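Local coordinates for hypothetical protein MG296 homolog (Mycoplasma pneumoniae, PDB 2I15) that is of unknown function, an all-helical mycoplasma protein of the Mg296 family whose copies pack against one another in the crystal, at residues 46-50 with 102-106; 71-77 with 95-99. All coordinates share one frame; numbering follows the deposited sequence.

Contact 1: residues 46-50 with 102-106; sequences LIYED and ALTLF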
ATOM      1  N   LEU A  46      -1.623  -2.888 -18.461  1.00 62.43           N
ATOM      2  CA  LEU A  46      -0.853  -2.462 -17.283  1.00 59.15           C
ATOM      3  C   LEU A  46       0.400  -1.708 -17.715  1.00 56.05           C
ATOM      4  O   LEU A  46       1.510  -1.973 -17.249  1.00 55.05           O
ATOM      5  CB  LEU A  46      -0.458  -3.642 -16.387  1.00 40.33           C
ATOM      6  CG  LEU A  46       0.309  -3.195 -15.133  1.00 40.40           C
ATOM      7  CD1 LEU A  46      -0.194  -1.824 -14.650  1.00 38.20           C
ATOM      8  CD2 LEU A  46       0.200  -4.254 -14.034  1.00 41.30           C
ATOM      9  N   ILE A  47       0.189  -0.740 -18.598  1.00 42.96           N
ATOM     10  CA  ILE A  47       1.252   0.078 -19.161  1.00 41.03           C
ATOM     11  C   ILE A  47       2.214   0.637 -18.116  1.00 39.56           C
ATOM     12  O   ILE A  47       3.390   0.793 -18.406  1.00 40.80           O
ATOM     13  CB  ILE A  47       0.634   1.250 -20.007  1.00 45.15           C
ATOM     14  CG1 ILE A  47       1.567   1.651 -21.158  1.00 44.54           C
ATOM     15  CG2 ILE A  47       0.407   2.479 -19.142  1.00 43.68           C
ATOM     16  CD1 ILE A  47       2.844   2.305 -20.720  1.00 48.85           C
ATOM     17  N   TYR A  48       1.732   0.896 -16.898  1.00 39.59           N
ATOM     18  CA  TYR A  48       2.566   1.498 -15.843  1.00 37.86           C
ATOM     19  C   TYR A  48       3.572   0.632 -15.071  1.00 36.95           C
ATOM     20  O   TYR A  48       4.283   1.138 -14.209  1.00 35.52           O
ATOM     21  CB  TYR A  48       1.674   2.239 -14.838  1.00 35.87           C
ATOM     22  CG  TYR A  48       0.679   3.159 -15.501  1.00 34.56           C
ATOM     23  CD1 TYR A  48      -0.665   2.811 -15.580  1.00 36.16           C
ATOM     24  CD2 TYR A  48       1.088   4.355 -16.091  1.00 34.99           C
ATOM     25  CE1 TYR A  48      -1.590   3.621 -16.245  1.00 36.94           C
ATOM     26  CE2 TYR A  48       0.180   5.175 -16.762  1.00 35.68           C
ATOM     27  CZ  TYR A  48      -1.154   4.797 -16.829  1.00 37.56           C
ATOM     28  OH  TYR A  48      -2.044   5.572 -17.531  1.00 42.30           O
ATOM     29  N   GLU A  49       3.637  -0.658 -15.374  1.00 29.57           N
ATOM     30  CA  GLU A  49       4.588  -1.556 -14.711  1.00 32.34           C
ATOM     31  C   GLU A  49       5.319  -2.272 -15.822  1.00 33.71           C
ATOM     32  O   GLU A  49       6.228  -3.081 -15.607  1.00 32.02           O
ATOM     33  CB  GLU A  49       3.851  -2.599 -13.888  1.00 44.99           C
ATOM     34  CG  GLU A  49       2.886  -1.964 -12.920  1.00 47.87           C
ATOM     35  CD  GLU A  49       3.424  -1.989 -11.527  1.00 48.50           C
ATOM     36  OE1 GLU A  49       3.170  -2.993 -10.829  1.00 50.54           O
ATOM     37  OE2 GLU A  49       4.131  -1.030 -11.152  1.00 49.52           O
ATOM     38  N   ASP A  50       4.860  -1.966 -17.022  1.00 32.16           N
ATOM     39  CA  ASP A  50       5.355  -2.547 -18.228  1.00 34.46           C
ATOM     40  C   ASP A  50       6.744  -2.108 -18.537  1.00 35.94           C
ATOM     41  O   ASP A  50       6.966  -0.901 -18.726  1.00 34.09           O
ATOM     42  CB  ASP A  50       4.436  -2.140 -19.389  1.00 63.82           C
ATOM     43  CG  ASP A  50       4.159  -3.267 -20.333  1.00 65.31           C
ATOM     44  OD1 ASP A  50       5.120  -3.852 -20.876  1.00 68.60           O
ATOM     45  OD2 ASP A  50       2.963  -3.557 -20.535  1.00 65.85           O
ATOM     46  N   ALA A 102      -1.597   2.505  -8.364  1.00 26.15           N
ATOM     47  CA  ALA A 102      -1.240   1.963  -9.675  1.00 25.01           C
ATOM     48  C   ALA A 102      -0.190   2.848 -10.361  1.00 25.41           C
ATOM     49  O   ALA A 102       0.548   2.385 -11.222  1.00 25.81           O
ATOM     50  CB  ALA A 102      -2.484   1.853 -10.561  1.00 10.42           C
ATOM     51  N   LEU A 103      -0.111   4.112  -9.960  1.00 18.71           N
ATOM     52  CA  LEU A 103       0.817   5.044 -10.592  1.00 19.76           C
ATOM     53  C   LEU A 103       2.082   5.345  -9.782  1.00 20.29           C
ATOM     54  O   LEU A 103       2.937   6.131 -10.198  1.00 18.92           O
ATOM     55  CB  LEU A 103       0.063   6.347 -10.918  1.00 21.35           C
ATOM     56  CG  LEU A 103      -1.133   6.133 -11.859  1.00 21.36           C
ATOM     57  CD1 LEU A 103      -1.890   7.399 -12.044  1.00 16.98           C
ATOM     58  CD2 LEU A 103      -0.619   5.607 -13.210  1.00 20.40           C
ATOM     59  N   THR A 104       2.201   4.695  -8.634  1.00 26.29           N
ATOM     60  CA  THR A 104       3.319   4.891  -7.713  1.00 26.92           C
ATOM     61  C   THR A 104       4.708   5.008  -8.374  1.00 26.82           C
ATOM     62  O   THR A 104       5.444   5.966  -8.125  1.00 23.87           O
ATOM     63  CB  THR A 104       3.310   3.750  -6.656  1.00 28.04           C
ATOM     64  OG1 THR A 104       3.094   4.304  -5.353  1.00 30.81           O
ATOM     65  CG2 THR A 104       4.623   2.995  -6.656  1.00 26.44           C
ATOM     66  N   LEU A 105       5.052   4.035  -9.216  1.00 23.13           N
ATOM     67  CA  LEU A 105       6.343   4.004  -9.891  1.00 23.63           C
ATOM     68  C   LEU A 105       6.419   5.155 -10.902  1.00 24.08           C
ATOM     69  O   LEU A 105       7.472   5.766 -11.096  1.00 21.23           O
ATOM     70  CB  LEU A 105       6.514   2.658 -10.602  1.00 33.04           C
ATOM     71  CG  LEU A 105       7.870   2.111 -11.072  1.00 33.95           C
ATOM     72  CD1 LEU A 105       8.632   3.158 -11.842  1.00 38.34           C
ATOM     73  CD2 LEU A 105       8.655   1.641  -9.895  1.00 32.92           C
ATOM     74  N   PHE A 106       5.279   5.444 -11.528  1.00 22.01           N
ATOM     75  CA  PHE A 106       5.125   6.518 -12.510  1.00 19.48           C
ATOM     76  C   PHE A 106       5.391   7.855 -11.819  1.00 19.13           C
ATOM     77  O   PHE A 106       6.116   8.705 -12.332  1.00 18.79           O
ATOM     78  CB  PHE A 106       3.691   6.508 -13.034  1.00 22.15           C
ATOM     79  CG  PHE A 106       3.443   7.440 -14.189  1.00 23.95           C
ATOM     80  CD1 PHE A 106       3.623   7.016 -15.498  1.00 22.49           C
ATOM     81  CD2 PHE A 106       3.011   8.740 -13.962  1.00 24.76           C
ATOM     82  CE1 PHE A 106       3.369   7.870 -16.563  1.00 24.05           C
ATOM     83  CE2 PHE A 106       2.757   9.605 -15.027  1.00 25.53           C
ATOM     84  CZ  PHE A 106       2.938   9.163 -16.323  1.00 25.23           C
TER
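Glu49, which brings OE2 to the flank of Leu105, gives its backbone N to Leu46 O (3.1 Å), and the N of Asp50 adds a weak bond to the same oxygen. The first bond closes a type I beta turn with Ile47 and Tyr48 at its corners, and this turn offers the Tyr48 ring to helix 92-113. With CG anti to its own carbonyl carbon (chi1 -49°), Tyr48 lies alongside Leu103. A CH-pi contact follows: Leu103 CD2 sits 3.4 Å from the centroid of the Tyr48 ring, only 4° off the normal. Ile47 CG2 is over the centre of the opposite face, so the ring is sandwiched between two methyl groups, which should limit its rotation. Its CD2-CE2 edge turns to the face of Phe106 in an offset edge-to-face pair, with centroids of the Tyr48 and Phe106 rings 5.6 Å apart and planes at 90°; Tyr48 CD2 comes to 3.7 Å from Phe106 CD1. Ala102 O lies 3.8 Å from Tyr48 CB, beside a kink where the N atoms of Leu105 and Phe106 make no bond to the preceding turn. Phe68 of helix 57-75 meets Tyr48 with nearly parallel planes and Phe106 edge-to-face. Val18 of the second subunit packs on Leu103 and Phe106, and Phe30 of that subunit meets the Phe106 ring edge-to-face. The Tyr48 hydroxyl has a weak hydrogen bond to Leu64 O. Across the contact the join is thus apolar and aromatic, holding the loop on the helix by packing of methyl groups and rings and leaving the polar work to the turn's own backbone and to Leu64.

Contact 2: residues 71-77 with 95-99; sequences SSEVVKQ and CCQSF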
ATOM      1  N   SER A  71      -7.535   3.983 -16.350  1.00 32.97           N
ATOM      2  CA  SER A  71      -7.264   3.712 -14.942  1.00 31.14           C
ATOM      3  C   SER A  71      -8.349   4.416 -14.133  1.00 32.70           C
ATOM      4  O   SER A  71      -8.958   3.834 -13.237  1.00 31.61           O
ATOM      5  CB  SER A  71      -5.891   4.263 -14.532  1.00 24.76           C
ATOM      6  OG  SER A  71      -5.612   4.067 -13.149  1.00 21.69           O
ATOM      7  N   SER A  72      -8.609   5.669 -14.478  1.00 35.21           N
ATOM      8  CA  SER A  72      -9.598   6.459 -13.770  1.00 36.96           C
ATOM      9  C   SER A  72     -10.991   5.856 -13.863  1.00 37.41           C
ATOM     10  O   SER A  72     -11.738   5.851 -12.888  1.00 38.69           O
ATOM     11  CB  SER A  72      -9.605   7.882 -14.330  1.00 70.40           C
ATOM     12  OG  SER A  72      -9.824   8.836 -13.301  1.00 74.30           O
ATOM     13  N   GLU A  73     -11.336   5.342 -15.033  1.00 38.44           N
ATOM     14  CA  GLU A  73     -12.653   4.768 -15.249  1.00 41.81           C
ATOM     15  C   GLU A  73     -12.851   3.475 -14.462  1.00 41.75           C
ATOM     16  O   GLU A  73     -13.915   3.252 -13.891  1.00 42.30           O
ATOM     17  CB  GLU A  73     -12.868   4.519 -16.750  1.00 79.36           C
ATOM     18  CG  GLU A  73     -14.275   4.808 -17.275  1.00 83.54           C
ATOM     19  CD  GLU A  73     -15.176   3.578 -17.302  1.00 87.96           C
ATOM     20  OE1 GLU A  73     -14.680   2.490 -17.674  1.00 89.01           O
ATOM     21  OE2 GLU A  73     -16.384   3.700 -16.972  1.00 90.20           O
ATOM     22  N   VAL A  74     -11.836   2.626 -14.408  1.00 44.12           N
ATOM     23  CA  VAL A  74     -12.000   1.369 -13.695  1.00 45.85           C
ATOM     24  C   VAL A  74     -11.973   1.480 -12.179  1.00 46.34           C
ATOM     25  O   VAL A  74     -12.514   0.609 -11.500  1.00 48.41           O
ATOM     26  CB  VAL A  74     -10.960   0.310 -14.141  1.00 97.71           C
ATOM     27  CG1 VAL A  74     -11.115   0.032 -15.629  1.00 97.18           C
ATOM     28  CG2 VAL A  74      -9.558   0.784 -13.814  1.00 99.14           C
ATOM     29  N   VAL A  75     -11.358   2.528 -11.634  1.00 36.13           N
ATOM     30  CA  VAL A  75     -11.312   2.669 -10.175  1.00 36.27           C
ATOM     31  C   VAL A  75     -12.449   3.488  -9.589  1.00 39.67           C
ATOM     32  O   VAL A  75     -12.749   3.352  -8.407  1.00 38.50           O
ATOM     33  CB  VAL A  75      -9.996   3.304  -9.682  1.00 17.39           C
ATOM     34  CG1 VAL A  75      -8.812   2.454 -10.116  1.00 14.47           C
ATOM     35  CG2 VAL A  75      -9.871   4.727 -10.205  1.00 15.56           C
ATOM     36  N   LYS A  76     -13.075   4.335 -10.405  1.00 44.75           N
ATOM     37  CA  LYS A  76     -14.177   5.173  -9.929  1.00 49.81           C
ATOM     38  C   LYS A  76     -15.425   4.343  -9.700  1.00 52.35           C
ATOM     39  O   LYS A  76     -16.438   4.553 -10.359  1.00 51.12           O
ATOM     40  CB  LYS A  76     -14.511   6.278 -10.933  1.00 74.66           C
ATOM     41  CG  LYS A  76     -14.906   5.763 -12.304  1.00 76.09           C
ATOM     42  CD  LYS A  76     -15.970   6.634 -12.941  1.00 76.73           C
ATOM     43  CE  LYS A  76     -16.363   6.079 -14.302  1.00 76.31           C
ATOM     44  NZ  LYS A  76     -16.506   7.156 -15.319  1.00 77.29           N
ATOM     45  N   GLN A  77     -15.370   3.415  -8.752  1.00 65.88           N
ATOM     46  CA  GLN A  77     -16.538   2.603  -8.520  1.00 70.50           C
ATOM     47  C   GLN A  77     -17.564   3.225  -7.615  1.00 73.56           C
ATOM     48  O   GLN A  77     -18.022   2.618  -6.655  1.00 74.67           O
ATOM     49  CB  GLN A  77     -16.171   1.204  -8.050  1.00 87.74           C
ATOM     50  CG  GLN A  77     -15.318   1.111  -6.819  1.00 89.76           C
ATOM     51  CD  GLN A  77     -14.499  -0.162  -6.846  1.00 91.29           C
ATOM     52  OE1 GLN A  77     -14.038  -0.651  -5.815  1.00 91.94           O
ATOM     53  NE2 GLN A  77     -14.304  -0.706  -8.048  1.00 90.77           N
ATOM     54  N   CYS A  95     -11.304   5.260  -4.051  1.00 29.76           N
ATOM     55  CA  CYS A  95     -11.203   5.329  -5.511  1.00 29.34           C
ATOM     56  C   CYS A  95      -9.897   6.010  -5.923  1.00 27.24           C
ATOM     57  O   CYS A  95      -9.225   5.579  -6.859  1.00 28.00           O
ATOM     58  CB  CYS A  95     -12.385   6.105  -6.097  1.00 43.40           C
ATOM     59  SG  CYS A  95     -13.999   5.392  -5.732  1.00 54.01           S
ATOM     60  N   CYS A  96      -9.544   7.080  -5.220  1.00 28.88           N
ATOM     61  CA  CYS A  96      -8.318   7.816  -5.511  1.00 26.47           C
ATOM     62  C   CYS A  96      -7.114   7.033  -5.028  1.00 24.34           C
ATOM     63  O   CYS A  96      -6.004   7.186  -5.553  1.00 25.22           O
ATOM     64  CB  CYS A  96      -8.325   9.165  -4.801  1.00 24.14           C
ATOM     65  SG  CYS A  96      -9.397  10.384  -5.534  1.00 30.40           S
ATOM     66  N   GLN A  97      -7.326   6.207  -4.012  1.00 18.56           N
ATOM     67  CA  GLN A  97      -6.233   5.428  -3.471  1.00 17.40           C
ATOM     68  C   GLN A  97      -5.806   4.437  -4.548  1.00 15.60           C
ATOM     69  O   GLN A  97      -4.617   4.289  -4.807  1.00 13.50           O
ATOM     70  CB  GLN A  97      -6.675   4.716  -2.187  1.00 21.79           C
ATOM     71  CG  GLN A  97      -5.528   4.023  -1.462  1.00 20.92           C
ATOM     72  CD  GLN A  97      -4.509   5.005  -0.920  1.00 20.02           C
ATOM     73  OE1 GLN A  97      -3.324   4.700  -0.853  1.00 16.71           O
ATOM     74  NE2 GLN A  97      -4.967   6.185  -0.524  1.00 20.13           N
ATOM     75  N   SER A  98      -6.778   3.804  -5.207  1.00 25.42           N
ATOM     76  CA  SER A  98      -6.497   2.823  -6.263  1.00 26.42           C
ATOM     77  C   SER A  98      -5.814   3.419  -7.493  1.00 26.54           C
ATOM     78  O   SER A  98      -4.966   2.771  -8.098  1.00 27.45           O
ATOM     79  CB  SER A  98      -7.784   2.138  -6.692  1.00 24.69           C
ATOM     80  OG  SER A  98      -8.403   1.516  -5.579  1.00 30.29           O
ATOM     81  N   PHE A  99      -6.191   4.640  -7.868  1.00 14.73           N
ATOM     82  CA  PHE A  99      -5.587   5.326  -9.007  1.00 15.12           C
ATOM     83  C   PHE A  99      -4.114   5.600  -8.682  1.00 15.70           C
ATOM     84  O   PHE A  99      -3.228   5.426  -9.529  1.00 15.91           O
ATOM     85  CB  PHE A  99      -6.276   6.661  -9.251  1.00 26.16           C
ATOM     86  CG  PHE A  99      -5.813   7.369 -10.500  1.00 28.45           C
ATOM     87  CD1 PHE A  99      -6.331   7.018 -11.742  1.00 27.76           C
ATOM     88  CD2 PHE A  99      -4.877   8.407 -10.432  1.00 28.12           C
ATOM     89  CE1 PHE A  99      -5.936   7.688 -12.901  1.00 27.98           C
ATOM     90  CE2 PHE A  99      -4.475   9.085 -11.591  1.00 27.63           C
ATOM     91  CZ  PHE A  99      -5.006   8.722 -12.825  1.00 26.28           C
TER
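A helical hairpin brings the end of helix 57-75 against the early turns of helix 92-113, with Val75 and Phe99 as the main side chains at the join. The local axes approach to 9.1 Å and run roughly antiparallel, at 142°. Val75 points at the facing helix and splits its methyls: CG1 touches Ser98 CB at 3.6 Å, and CG2 comes to 3.5 Å from Cys95 O, with Phe99 CB a little farther off. It therefore rests against three residues of two successive turns, Cys95, Ser98 and Phe99. The Val75 and Phe99 side chains cross at about a right angle. Phe99, its CG anti to the backbone N (chi1 -174°), swings its ring across to the other helix, where the ring edge meets the backbone: CE1 is 3.7 Å from Ser72 N, in the plane of the ring. Ser71 OG comes in obliquely, 3.3 Å from Phe99 CD1. Ser98 turns its hydroxyl back to Ser94 O, a hydrogen bond along its own helix that leaves CB for Val75. At the far end Cys95 SG packs on the chain as it leaves the helix, 4.2 Å from Lys76 CA. There Gln77 N bonds to Val75 O at 2.6 Å, closing an inverse gamma turn centred on Lys76. Leu11 of the second subunit packs on Ser72 and Lys76, and Lys8 of that subunit on Cys95, so the hairpin also takes part in the assembly. Two helices consecutive in the chain, packed roughly antiparallel through a valine, a phenylalanine and small side chains, form an alpha-alpha hairpin, here with a long connection that is partly unmodelled.

Both contacts use helix 92-113, which runs from the hairpin of contact 2 to the kink of contact 1, their centres 14 Å apart. Contact 1 is the buried one, about 4 Å from the centre of the chain, and joins a loop to the helix through a methyl over a tyrosine face and an edge-to-face ring pair. Contact 2, about 17 Å out, is partly exposed and pairs helix with helix through small side chains, a valine and one ring edge against backbone. Helix 57-75 belongs directly to contact 2 and reaches contact 1 through Leu64, Ala67 and Phe68. The second subunit touches both, bringing a phenylalanine ring to contact 1.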